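Local coordinates for protein superoxide dismutase [Fe] (Sulfolobus solfataricus, PDB 1WB7) that destroys toxic superoxide radicals by converting them to hydrogen peroxide and oxygen at one iron ion per subunit of a homotetramer, at residues Gln148-Glu153 against Asn158-Ile163; Thr126-Pro131 against Asp186-Trp191; Lys7-Pro12 against Asn43-Leu48. The protein carries 1 engineered substitution. All coordinates share one frame; numbering follows the deposited sequence.

Contact 1. Residues Gln148-Glu153 against Asn158-Ile163; sequences QIMTFE and NHIAEI
Asn158 lays its side chain against the backbone of Thr151 and Phe152 on strand 147-153, an outermost strand, within this chain, of the three-stranded antiparallel sheet in the C-terminal domain of iron/manganese superoxide dismutases. Its CB lies 3.2 Å from Thr151 O, with Phe152 CA and Met150 SD also close. CG, set beside the backbone N (chi1 -56°), turns the amide so that ND2 donates to Thr151 O at 3.0 Å, the acceptor nearly in the amide plane. The same ND2 reaches Glu153 OE1 more weakly; the stronger tie of that carboxylate is the salt bridge from OE2 to Arg72 of a third subunit.

His159 then spreads its ring over one face of Phe152, a face-to-face stack with centroids 3.9 Å apart and planes 11° from parallel, while NE2 is hydrogen-bonded to His155 O. An alanine in place of Phe152 would probably leave one imidazole face without its stacking partner and open a gap between strand and loop. Farther along, the methyl Ile160 CD1 touches Gln148 CG at 3.8 Å. Beyond that methylene, Gln148 folds back and NE2 donates almost straight to Ile149 O, at 2.8 Å.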
ATOM      1  N   GLN A 148      13.074  15.455   8.526  1.00 12.39           N
ATOM      2  CA  GLN A 148      11.752  15.075   8.029  1.00 11.96           C
ATOM      3  C   GLN A 148      11.047  13.966   8.801  1.00 11.75           C
ATOM      4  O   GLN A 148      11.556  12.844   8.917  1.00 11.75           O
ATOM      5  CB  GLN A 148      11.871  14.660   6.554  1.00 11.77           C
ATOM      6  CG  GLN A 148      10.560  14.267   5.882  1.00 10.38           C
ATOM      7  CD  GLN A 148       9.580  15.417   5.792  1.00 12.32           C
ATOM      8  OE1 GLN A 148       9.849  16.429   5.143  1.00 11.36           O
ATOM      9  NE2 GLN A 148       8.435  15.272   6.453  1.00 15.35           N
ATOM     10  N   ILE A 149       9.866  14.285   9.320  1.00 11.42           N
ATOM     11  CA  ILE A 149       9.066  13.309  10.051  1.00 11.14           C
ATOM     12  C   ILE A 149       8.320  12.438   9.033  1.00 10.98           C
ATOM     13  O   ILE A 149       7.943  12.907   7.963  1.00 10.89           O
ATOM     14  CB  ILE A 149       8.026  13.998  10.959  1.00 10.06           C
ATOM     15  CG1 ILE A 149       8.723  14.667  12.148  1.00  9.60           C
ATOM     16  CG2 ILE A 149       7.012  12.983  11.447  1.00  9.86           C
ATOM     17  CD1 ILE A 149       7.798  15.552  12.974  1.00  6.97           C
ATOM     18  N   MET A 150       8.114  11.170   9.366  1.00 10.90           N
ATOM     19  CA  MET A 150       7.406  10.274   8.469  1.00 10.88           C
ATOM     20  C   MET A 150       6.842   9.089   9.227  1.00 11.00           C
ATOM     21  O   MET A 150       7.407   8.659  10.231  1.00 10.93           O
ATOM     22  CB  MET A 150       8.352   9.769   7.373  1.00 10.56           C
ATOM     23  CG  MET A 150       7.717   8.840   6.335  1.00  8.97           C
ATOM     24  SD  MET A 150       6.319   9.580   5.457  1.00 12.58           S
ATOM     25  CE  MET A 150       7.071  11.082   4.815  1.00 12.25           C
ATOM     26  N   THR A 151       5.703   8.587   8.760  1.00 11.09           N
ATOM     27  CA  THR A 151       5.106   7.401   9.359  1.00 11.27           C
ATOM     28  C   THR A 151       5.129   6.327   8.274  1.00 11.27           C
ATOM     29  O   THR A 151       4.808   6.597   7.111  1.00 11.12           O
ATOM     30  CB  THR A 151       3.632   7.621   9.835  1.00 12.27           C
ATOM     31  OG1 THR A 151       2.853   8.186   8.772  1.00 12.25           O
ATOM     32  CG2 THR A 151       3.583   8.529  11.060  1.00 11.65           C
ATOM     33  N   PHE A 152       5.546   5.124   8.655  1.00 11.36           N
ATOM     34  CA  PHE A 152       5.594   3.985   7.739  1.00 11.54           C
ATOM     35  C   PHE A 152       4.352   3.144   8.020  1.00 11.93           C
ATOM     36  O   PHE A 152       3.884   3.084   9.159  1.00 11.95           O
ATOM     37  CB  PHE A 152       6.800   3.073   8.026  1.00  8.60           C
ATOM     38  CG  PHE A 152       8.149   3.709   7.809  1.00  7.44           C
ATOM     39  CD1 PHE A 152       9.300   3.055   8.254  1.00  4.96           C
ATOM     40  CD2 PHE A 152       8.282   4.943   7.176  1.00  5.10           C
ATOM     41  CE1 PHE A 152      10.563   3.621   8.078  1.00  4.85           C
ATOM     42  CE2 PHE A 152       9.542   5.513   6.995  1.00  6.43           C
ATOM     43  CZ  PHE A 152      10.685   4.853   7.447  1.00  6.84           C
ATOM     44  N   GLU A 153       3.818   2.512   6.986  1.00 12.23           N
ATOM     45  CA  GLU A 153       2.689   1.607   7.161  1.00 12.51           C
ATOM     46  C   GLU A 153       3.365   0.258   6.914  1.00 12.48           C
ATOM     47  O   GLU A 153       4.060   0.075   5.908  1.00 12.47           O
ATOM     48  CB  GLU A 153       1.581   1.919   6.154  1.00 12.97           C
ATOM     49  CG  GLU A 153       0.924   3.261   6.461  1.00 14.10           C
ATOM     50  CD  GLU A 153      -0.062   3.721   5.409  1.00 17.66           C
ATOM     51  OE1 GLU A 153      -0.195   4.949   5.242  1.00 22.75           O
ATOM     52  OE2 GLU A 153      -0.711   2.873   4.755  1.00 22.59           O
ATOM     53  N   ASN A 158       6.084   3.908   2.618  1.00 11.68           N
ATOM     54  CA  ASN A 158       6.290   5.333   2.919  1.00 11.52           C
ATOM     55  C   ASN A 158       7.721   5.800   3.186  1.00 11.53           C
ATOM     56  O   ASN A 158       7.934   6.978   3.476  1.00 11.27           O
ATOM     57  CB  ASN A 158       5.405   5.781   4.083  1.00 11.02           C
ATOM     58  CG  ASN A 158       3.940   5.519   3.829  1.00 12.14           C
ATOM     59  OD1 ASN A 158       3.545   5.175   2.720  1.00 13.55           O
ATOM     60  ND2 ASN A 158       3.125   5.689   4.859  1.00  8.87           N
ATOM     61  N   HIS A 159       8.699   4.900   3.093  1.00 11.35           N
ATOM     62  CA  HIS A 159      10.084   5.290   3.315  1.00 11.14           C
ATOM     63  C   HIS A 159      10.468   6.362   2.304  1.00 11.23           C
ATOM     64  O   HIS A 159       9.842   6.479   1.247  1.00 11.11           O
ATOM     65  CB  HIS A 159      11.057   4.127   3.089  1.00  9.20           C
ATOM     66  CG  HIS A 159      10.903   2.993   4.048  1.00 11.19           C
ATOM     67  ND1 HIS A 159      11.986   2.346   4.602  1.00 10.54           N
ATOM     68  CD2 HIS A 159       9.802   2.356   4.514  1.00 11.26           C
ATOM     69  CE1 HIS A 159      11.557   1.361   5.372  1.00 14.29           C
ATOM     70  NE2 HIS A 159      10.238   1.345   5.335  1.00  8.02           N
ATOM     71  N   ILE A 160      11.500   7.133   2.634  1.00 11.18           N
ATOM     72  CA  ILE A 160      12.030   8.136   1.721  1.00 11.32           C
ATOM     73  C   ILE A 160      13.388   7.568   1.341  1.00 11.41           C
ATOM     74  O   ILE A 160      14.186   7.195   2.201  1.00 11.34           O
ATOM     75  CB  ILE A 160      12.203   9.524   2.372  1.00 11.65           C
ATOM     76  CG1 ILE A 160      10.826  10.163   2.601  1.00 11.42           C
ATOM     77  CG2 ILE A 160      13.053  10.414   1.457  1.00 11.94           C
ATOM     78  CD1 ILE A 160      10.860  11.501   3.328  1.00 13.18           C
ATOM     79  N   ALA A 161      13.626   7.489   0.043  1.00 11.64           N
ATOM     80  CA  ALA A 161      14.843   6.918  -0.504  1.00 12.26           C
ATOM     81  C   ALA A 161      16.188   7.383   0.030  1.00 12.71           C
ATOM     82  O   ALA A 161      16.441   8.576   0.205  1.00 12.70           O
ATOM     83  CB  ALA A 161      14.833   7.076  -2.028  1.00 12.26           C
ATOM     84  N   GLU A 162      17.041   6.399   0.289  1.00 13.18           N
ATOM     85  CA  GLU A 162      18.422   6.608   0.704  1.00 13.54           C
ATOM     86  C   GLU A 162      18.785   7.416   1.941  1.00 13.78           C
ATOM     87  O   GLU A 162      19.905   7.282   2.422  1.00 14.77           O
ATOM     88  CB  GLU A 162      19.207   7.188  -0.481  1.00 13.74           C
ATOM     89  CG  GLU A 162      18.941   6.499  -1.820  1.00 13.61           C
ATOM     90  CD  GLU A 162      19.818   7.046  -2.940  1.00 14.91           C
ATOM     91  OE1 GLU A 162      19.802   8.274  -3.161  1.00 16.89           O
ATOM     92  OE2 GLU A 162      20.522   6.250  -3.601  1.00 11.72           O
ATOM     93  N   ILE A 163      17.900   8.248   2.470  1.00 13.35           N
ATOM     94  CA  ILE A 163      18.296   9.030   3.637  1.00 12.81           C
ATOM     95  C   ILE A 163      18.246   8.273   4.964  1.00 12.67           C
ATOM     96  O   ILE A 163      17.457   7.344   5.140  1.00 12.48           O
ATOM     97  CB  ILE A 163      17.490  10.350   3.747  1.00 11.52           C
ATOM     98  CG1 ILE A 163      15.996  10.064   3.835  1.00  9.86           C
ATOM     99  CG2 ILE A 163      17.787  11.229   2.540  1.00  7.60           C
ATOM    100  CD1 ILE A 163      15.168  11.320   3.884  1.00  5.60           C
TER

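Contact 2. Residues Thr126-Pro131 against Asp186-Trp191; sequences TANSLP and DYVNAW
Val188 turns its two methyl groups to different neighbours on the segment 126-131, one to Ala127 and the other to Asn128, and this division of labour makes up the contact between segment 126-131, on helix 116-128, and helix 184-191. The valine has CG1 opposite its backbone N (chi1 175°), which leaves CG2 beside that N. Because the CB of Val188 points toward segment 126-131, this rotamer presents both methyls to it. CG1 meets the methyl of Ala127, with CB of the alanine 4.4 Å from it, a loose apolar touch. CG2 instead faces the amide of Asn128, whose OD1 lies 3.5 Å away.

The two longer side chains slide past one another in opposite directions. Asn128 leaves its helix at an angle to the interface, and only its end swings toward the valine, bringing OD1 rather than ND2 nearest to the methyl. The backbones stay well apart, Ala127 CA and Val188 CA being separated by 7.7 Å.

Beside Asn128, Ser129 OG and Ser129 N both donate to Thr126 O, from the same face of its carbonyl plane, and the serine hydroxyl also bonds to Gln68 of a second subunit. Leu169 of strand 165-170 packs against Ala127, Tyr187 and Trp191, so that the strand joins both helices of this C-terminal domain. Tyr187, next to the valine, directs its hydroxyl to the backbone oxygen of the iron ligand Asp170.

Chemically the join is modest, with 104 Å² buried in all. A directional tie between the same two parts of the fold is the hydrogen bond of Leu130 O with Arg184 NH2. At Val188 itself, methyl meets methyl and an amide oxygen meets a methyl; the latter is a van der Waals contact and not a hydrogen bond, so it sets little direction.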
ATOM      1  N   THR A 126       1.940  13.133  15.038  1.00 15.29           N
ATOM      2  CA  THR A 126       2.082  12.418  13.780  1.00 15.27           C
ATOM      3  C   THR A 126       2.132  10.913  14.017  1.00 15.35           C
ATOM      4  O   THR A 126       1.530  10.143  13.272  1.00 15.11           O
ATOM      5  CB  THR A 126       3.342  12.886  13.027  1.00 14.32           C
ATOM      6  OG1 THR A 126       3.254  14.299  12.798  1.00 12.36           O
ATOM      7  CG2 THR A 126       3.458  12.189  11.687  1.00 13.91           C
ATOM      8  N   ALA A 127       2.832  10.496  15.068  1.00 15.45           N
ATOM      9  CA  ALA A 127       2.926   9.079  15.387  1.00 15.66           C
ATOM     10  C   ALA A 127       1.543   8.503  15.706  1.00 15.75           C
ATOM     11  O   ALA A 127       1.205   7.411  15.259  1.00 15.66           O
ATOM     12  CB  ALA A 127       3.862   8.867  16.570  1.00 14.77           C
ATOM     13  N   ASN A 128       0.743   9.239  16.472  1.00 16.03           N
ATOM     14  CA  ASN A 128      -0.584   8.761  16.837  1.00 16.40           C
ATOM     15  C   ASN A 128      -1.578   8.770  15.686  1.00 16.54           C
ATOM     16  O   ASN A 128      -2.592   8.083  15.746  1.00 16.82           O
ATOM     17  CB  ASN A 128      -1.155   9.573  18.005  1.00 15.91           C
ATOM     18  CG  ASN A 128      -0.426   9.313  19.312  1.00 16.95           C
ATOM     19  OD1 ASN A 128      -0.082   8.176  19.625  1.00 16.83           O
ATOM     20  ND2 ASN A 128      -0.202  10.367  20.086  1.00 13.13           N
ATOM     21  N   SER A 129      -1.292   9.536  14.639  1.00 16.63           N
ATOM     22  CA  SER A 129      -2.191   9.612  13.493  1.00 16.88           C
ATOM     23  C   SER A 129      -2.036   8.408  12.571  1.00 17.21           C
ATOM     24  O   SER A 129      -2.849   8.196  11.672  1.00 17.09           O
ATOM     25  CB  SER A 129      -1.918  10.880  12.680  1.00 17.03           C
ATOM     26  OG  SER A 129      -0.712  10.754  11.935  1.00 14.60           O
ATOM     27  N   LEU A 130      -0.986   7.624  12.788  1.00 17.49           N
ATOM     28  CA  LEU A 130      -0.731   6.457  11.949  1.00 17.86           C
ATOM     29  C   LEU A 130      -1.895   5.475  11.940  1.00 18.03           C
ATOM     30  O   LEU A 130      -2.247   4.909  12.972  1.00 18.28           O
ATOM     31  CB  LEU A 130       0.536   5.734  12.407  1.00 17.24           C
ATOM     32  CG  LEU A 130       0.789   4.362  11.773  1.00 18.50           C
ATOM     33  CD1 LEU A 130       0.923   4.503  10.264  1.00 20.24           C
ATOM     34  CD2 LEU A 130       2.040   3.744  12.366  1.00 17.06           C
ATOM     35  N   PRO A 131      -2.512   5.267  10.769  1.00 18.14           N
ATOM     36  CA  PRO A 131      -3.640   4.339  10.643  1.00 18.27           C
ATOM     37  C   PRO A 131      -3.141   2.903  10.524  1.00 18.10           C
ATOM     38  O   PRO A 131      -2.663   2.492   9.468  1.00 18.47           O
ATOM     39  CB  PRO A 131      -4.324   4.810   9.368  1.00 18.54           C
ATOM     40  CG  PRO A 131      -3.136   5.212   8.518  1.00 21.28           C
ATOM     41  CD  PRO A 131      -2.291   5.997   9.506  1.00 18.54           C
ATOM     42  N   ASP A 186      -0.380   5.981  24.932  1.00 17.88           N
ATOM     43  CA  ASP A 186       0.308   5.975  26.222  1.00 17.89           C
ATOM     44  C   ASP A 186       1.711   5.407  26.049  1.00 17.62           C
ATOM     45  O   ASP A 186       2.661   5.848  26.704  1.00 17.66           O
ATOM     46  CB  ASP A 186      -0.467   5.148  27.254  1.00 18.80           C
ATOM     47  CG  ASP A 186      -1.790   5.789  27.639  1.00 20.73           C
ATOM     48  OD1 ASP A 186      -1.880   7.032  27.618  1.00 23.28           O
ATOM     49  OD2 ASP A 186      -2.738   5.055  27.980  1.00 26.66           O
ATOM     50  N   TYR A 187       1.828   4.423  25.165  1.00 17.32           N
ATOM     51  CA  TYR A 187       3.110   3.799  24.856  1.00 17.00           C
ATOM     52  C   TYR A 187       4.006   4.848  24.199  1.00 16.96           C
ATOM     53  O   TYR A 187       5.192   4.950  24.506  1.00 17.00           O
ATOM     54  CB  TYR A 187       2.889   2.621  23.902  1.00 16.69           C
ATOM     55  CG  TYR A 187       4.070   2.282  23.019  1.00 15.10           C
ATOM     56  CD1 TYR A 187       5.232   1.727  23.552  1.00 15.87           C
ATOM     57  CD2 TYR A 187       4.016   2.503  21.644  1.00 16.17           C
ATOM     58  CE1 TYR A 187       6.317   1.395  22.732  1.00 16.35           C
ATOM     59  CE2 TYR A 187       5.091   2.177  20.814  1.00 16.61           C
ATOM     60  CZ  TYR A 187       6.240   1.622  21.364  1.00 16.53           C
ATOM     61  OH  TYR A 187       7.299   1.295  20.547  1.00 11.73           O
ATOM     62  N   VAL A 188       3.429   5.631  23.294  1.00 16.90           N
ATOM     63  CA  VAL A 188       4.185   6.671  22.611  1.00 17.06           C
ATOM     64  C   VAL A 188       4.727   7.679  23.626  1.00 17.27           C
ATOM     65  O   VAL A 188       5.888   8.086  23.535  1.00 17.28           O
ATOM     66  CB  VAL A 188       3.315   7.404  21.559  1.00 16.23           C
ATOM     67  CG1 VAL A 188       4.094   8.559  20.941  1.00 13.73           C
ATOM     68  CG2 VAL A 188       2.887   6.429  20.473  1.00 15.87           C
ATOM     69  N   ASN A 189       3.900   8.075  24.594  1.00 17.42           N
ATOM     70  CA  ASN A 189       4.345   9.031  25.609  1.00 17.46           C
ATOM     71  C   ASN A 189       5.474   8.445  26.447  1.00 17.23           C
ATOM     72  O   ASN A 189       6.459   9.123  26.738  1.00 17.26           O
ATOM     73  CB  ASN A 189       3.204   9.433  26.549  1.00 19.34           C
ATOM     74  CG  ASN A 189       2.162  10.315  25.877  1.00 26.13           C
ATOM     75  OD1 ASN A 189       2.488  11.167  25.040  1.00 29.29           O
ATOM     76  ND2 ASN A 189       0.896  10.130  26.261  1.00 27.36           N
ATOM     77  N   ALA A 190       5.327   7.182  26.838  1.00 16.95           N
ATOM     78  CA  ALA A 190       6.337   6.516  27.655  1.00 16.72           C
ATOM     79  C   ALA A 190       7.665   6.337  26.923  1.00 16.63           C
ATOM     80  O   ALA A 190       8.735   6.417  27.524  1.00 16.44           O
ATOM     81  CB  ALA A 190       5.815   5.163  28.111  1.00 16.11           C
ATOM     82  N   TRP A 191       7.583   6.100  25.619  1.00 16.48           N
ATOM     83  CA  TRP A 191       8.759   5.886  24.789  1.00 16.17           C
ATOM     84  C   TRP A 191       9.785   7.021  24.842  1.00 16.12           C
ATOM     85  O   TRP A 191      10.990   6.771  24.807  1.00 15.99           O
ATOM     86  CB  TRP A 191       8.311   5.641  23.347  1.00 16.21           C
ATOM     87  CG  TRP A 191       9.407   5.652  22.345  1.00 15.96           C
ATOM     88  CD1 TRP A 191      10.311   4.660  22.099  1.00 13.73           C
ATOM     89  CD2 TRP A 191       9.693   6.699  21.415  1.00 15.75           C
ATOM     90  NE1 TRP A 191      11.138   5.022  21.066  1.00 14.27           N
ATOM     91  CE2 TRP A 191      10.781   6.271  20.627  1.00 13.84           C
ATOM     92  CE3 TRP A 191       9.132   7.960  21.170  1.00 16.48           C
ATOM     93  CZ2 TRP A 191      11.321   7.057  19.609  1.00 12.68           C
ATOM     94  CZ3 TRP A 191       9.670   8.743  20.156  1.00 14.37           C
ATOM     95  CH2 TRP A 191      10.753   8.287  19.389  1.00 14.32           C
TER

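Contact 3. Residues Lys7-Pro12 against Asn43-Leu48; sequences KKYELP and NGANSL
Asn46 grips the backbone of Tyr9 with both ends of its side-chain amide, and the tight half of this contact is built on that grip. Tyr9 N donates to Asn46 OD1 at 2.7 Å, in the carbonyl plane and on a lone pair, while Asn46 ND2 returns a bond to Tyr9 O at 3.0 Å. Both are nearly straight, 165° and 169° at the hydrogen, and together they fix the rotation of the amide and hold a piece of chain that is neither helix nor strand. With CG beside its own backbone N (chi1 -69°), the side chain brings its amide end nearer to Tyr9 although its CB starts off at an angle. Lys8 crosses the asparagine side chain obliquely and closely, CB at 3.3 Å and CD at 3.6 Å from Asn46 OD1.

The tyrosine ring adds to the close fit. OD1 sits at the ring's edge, near its plane, and Tyr9 CD1 rests 4.0 Å from Ala45 CB. In this way the N-terminal segment is fastened to helix 27-57 of the alpha-hairpin domain of the iron/manganese superoxide dismutases. The same ring also meets Ile78 and His81 of helix 67-89, the other long helix of that domain, and its hydroxyl bonds to Asp141 of a second subunit.

Toward solvent the packing thins out. The partly exposed Lys8, bent at its second and fourth torsions, leads its charged end away from the amide: NZ forms a salt bridge with Glu53, about two turns farther along the helix, and a hydrogen bond with Phe6 O. Next to Asn46 on the helix, the exposed Ser47 points away from the N-terminal segment, and Ser47 OG donates to Gly44 O at 3.2 Å, from above the carbonyl plane.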
ATOM      1  N   LYS A   7      24.833 -12.792   0.624  1.00 19.32           N
ATOM      2  CA  LYS A   7      25.261 -12.907   2.006  1.00 18.93           C
ATOM      3  C   LYS A   7      24.002 -12.870   2.870  1.00 18.43           C
ATOM      4  O   LYS A   7      23.048 -12.149   2.570  1.00 18.34           O
ATOM      5  CB  LYS A   7      26.210 -11.758   2.360  1.00 19.75           C
ATOM      6  CG  LYS A   7      26.786 -11.822   3.774  1.00 21.31           C
ATOM      7  CD  LYS A   7      27.970 -10.866   3.909  1.00 25.32           C
ATOM      8  CE  LYS A   7      28.421 -10.709   5.351  1.00 26.56           C
ATOM      9  NZ  LYS A   7      28.729 -12.009   5.990  1.00 31.73           N
ATOM     10  N   LYS A   8      23.984 -13.661   3.933  1.00 18.31           N
ATOM     11  CA  LYS A   8      22.820 -13.710   4.808  1.00 18.16           C
ATOM     12  C   LYS A   8      22.870 -12.646   5.890  1.00 17.96           C
ATOM     13  O   LYS A   8      23.930 -12.109   6.201  1.00 17.91           O
ATOM     14  CB  LYS A   8      22.700 -15.097   5.450  1.00 18.60           C
ATOM     15  CG  LYS A   8      22.597 -16.238   4.441  1.00 18.64           C
ATOM     16  CD  LYS A   8      21.364 -16.089   3.549  1.00 21.94           C
ATOM     17  CE  LYS A   8      21.341 -17.122   2.427  1.00 22.65           C
ATOM     18  NZ  LYS A   8      22.445 -16.919   1.436  1.00 21.18           N
ATOM     19  N   TYR A   9      21.708 -12.334   6.452  1.00 17.93           N
ATOM     20  CA  TYR A   9      21.620 -11.344   7.509  1.00 17.79           C
ATOM     21  C   TYR A   9      21.840 -11.979   8.868  1.00 18.11           C
ATOM     22  O   TYR A   9      21.629 -13.176   9.051  1.00 18.03           O
ATOM     23  CB  TYR A   9      20.256 -10.664   7.498  1.00 15.61           C
ATOM     24  CG  TYR A   9      20.067  -9.726   6.339  1.00 11.79           C
ATOM     25  CD1 TYR A   9      19.374 -10.125   5.203  1.00  8.79           C
ATOM     26  CD2 TYR A   9      20.609  -8.445   6.369  1.00  9.59           C
ATOM     27  CE1 TYR A   9      19.224  -9.267   4.117  1.00 10.24           C
ATOM     28  CE2 TYR A   9      20.465  -7.580   5.290  1.00  9.63           C
ATOM     29  CZ  TYR A   9      19.773  -7.998   4.172  1.00  7.83           C
ATOM     30  OH  TYR A   9      19.636  -7.152   3.101  1.00 10.09           O
ATOM     31  N   GLU A  10      22.243 -11.160   9.829  1.00 18.47           N
ATOM     32  CA  GLU A  10      22.490 -11.641  11.178  1.00 18.87           C
ATOM     33  C   GLU A  10      21.794 -10.794  12.228  1.00 18.83           C
ATOM     34  O   GLU A  10      21.809  -9.559  12.174  1.00 18.75           O
ATOM     35  CB  GLU A  10      23.996 -11.673  11.448  1.00 21.17           C
ATOM     36  CG  GLU A  10      24.715 -12.685  10.578  1.00 29.72           C
ATOM     37  CD  GLU A  10      26.217 -12.583  10.675  1.00 37.70           C
ATOM     38  OE1 GLU A  10      26.900 -13.447  10.086  1.00 44.01           O
ATOM     39  OE2 GLU A  10      26.714 -11.641  11.332  1.00 41.35           O
ATOM     40  N   LEU A  11      21.180 -11.478  13.184  1.00 18.80           N
ATOM     41  CA  LEU A  11      20.480 -10.822  14.267  1.00 19.08           C
ATOM     42  C   LEU A  11      21.511 -10.122  15.135  1.00 19.35           C
ATOM     43  O   LEU A  11      22.397 -10.767  15.693  1.00 19.65           O
ATOM     44  CB  LEU A  11      19.726 -11.861  15.097  1.00 18.33           C
ATOM     45  CG  LEU A  11      18.916 -11.343  16.287  1.00 20.19           C
ATOM     46  CD1 LEU A  11      17.784 -10.453  15.800  1.00 15.54           C
ATOM     47  CD2 LEU A  11      18.366 -12.525  17.074  1.00 19.11           C
ATOM     48  N   PRO A  12      21.423  -8.789  15.257  1.00 19.40           N
ATOM     49  CA  PRO A  12      22.407  -8.099  16.090  1.00 19.38           C
ATOM     50  C   PRO A  12      22.099  -8.367  17.553  1.00 19.48           C
ATOM     51  O   PRO A  12      20.952  -8.624  17.913  1.00 19.50           O
ATOM     52  CB  PRO A  12      22.198  -6.640  15.720  1.00 20.00           C
ATOM     53  CG  PRO A  12      20.703  -6.581  15.533  1.00 20.65           C
ATOM     54  CD  PRO A  12      20.428  -7.840  14.721  1.00 19.17           C
ATOM     55  N   ASN A  43      15.413 -14.567   9.887  1.00 16.20           N
ATOM     56  CA  ASN A  43      15.166 -15.891   9.323  1.00 16.48           C
ATOM     57  C   ASN A  43      14.336 -15.820   8.047  1.00 16.46           C
ATOM     58  O   ASN A  43      14.637 -16.494   7.063  1.00 16.61           O
ATOM     59  CB  ASN A  43      14.457 -16.771  10.359  1.00 17.40           C
ATOM     60  CG  ASN A  43      15.367 -17.169  11.502  1.00 19.36           C
ATOM     61  OD1 ASN A  43      14.917 -17.704  12.517  1.00 22.32           O
ATOM     62  ND2 ASN A  43      16.660 -16.917  11.342  1.00 17.69           N
ATOM     63  N   GLY A  44      13.289 -15.001   8.068  1.00 16.37           N
ATOM     64  CA  GLY A  44      12.443 -14.862   6.899  1.00 16.40           C
ATOM     65  C   GLY A  44      13.200 -14.281   5.724  1.00 16.54           C
ATOM     66  O   GLY A  44      13.035 -14.720   4.587  1.00 16.92           O
ATOM     67  N   ALA A  45      14.034 -13.282   5.994  1.00 16.44           N
ATOM     68  CA  ALA A  45      14.824 -12.654   4.946  1.00 16.41           C
ATOM     69  C   ALA A  45      15.802 -13.665   4.355  1.00 16.44           C
ATOM     70  O   ALA A  45      15.912 -13.805   3.138  1.00 16.46           O
ATOM     71  CB  ALA A  45      15.587 -11.453   5.510  1.00 15.37           C
ATOM     72  N   ASN A  46      16.507 -14.381   5.223  1.00 16.61           N
ATOM     73  CA  ASN A  46      17.483 -15.361   4.763  1.00 16.74           C
ATOM     74  C   ASN A  46      16.890 -16.502   3.952  1.00 16.84           C
ATOM     75  O   ASN A  46      17.450 -16.875   2.917  1.00 16.95           O
ATOM     76  CB  ASN A  46      18.283 -15.901   5.947  1.00 15.43           C
ATOM     77  CG  ASN A  46      19.191 -14.849   6.537  1.00 16.45           C
ATOM     78  OD1 ASN A  46      19.614 -13.929   5.833  1.00 13.34           O
ATOM     79  ND2 ASN A  46      19.509 -14.976   7.825  1.00 14.29           N
ATOM     80  N   SER A  47      15.763 -17.051   4.390  1.00 16.85           N
ATOM     81  CA  SER A  47      15.160 -18.137   3.629  1.00 16.98           C
ATOM     82  C   SER A  47      14.727 -17.619   2.250  1.00 16.73           C
ATOM     83  O   SER A  47      14.854 -18.322   1.246  1.00 17.30           O
ATOM     84  CB  SER A  47      13.966 -18.744   4.379  1.00 18.28           C
ATOM     85  OG  SER A  47      12.857 -17.862   4.404  1.00 29.43           O
ATOM     86  N   LEU A  48      14.226 -16.390   2.188  1.00 16.14           N
ATOM     87  CA  LEU A  48      13.817 -15.833   0.900  1.00 15.47           C
ATOM     88  C   LEU A  48      15.045 -15.581   0.026  1.00 15.13           C
ATOM     89  O   LEU A  48      14.991 -15.740  -1.193  1.00 14.94           O
ATOM     90  CB  LEU A  48      13.006 -14.548   1.095  1.00 13.98           C
ATOM     91  CG  LEU A  48      11.581 -14.782   1.617  1.00 16.75           C
ATOM     92  CD1 LEU A  48      10.945 -13.468   2.024  1.00 14.79           C
ATOM     93  CD2 LEU A  48      10.742 -15.470   0.539  1.00 15.55           C
TER

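In the fold
From the N terminus, contact 3 comes first: it closes a loop that holds the first part of helix 27-57, pinning residues 7-12 along the helical hairpin. It is complete before contacts 1 and 2 open, so it stands in series with them. Contact 2 then opens on helix 116-128 and closes on helix 184-191, enclosing the three-stranded sheet. Contact 1 nests inside that span, joining strand 147-153 to the loop that follows it. Contacts 1 and 2 touch directly, Thr126 and Leu130 packing on Ile149, Thr151, Phe152 and Glu153, whereas contact 3 lies about 12 Å from contact 1 at the nearest atoms. All three reach the second subunit.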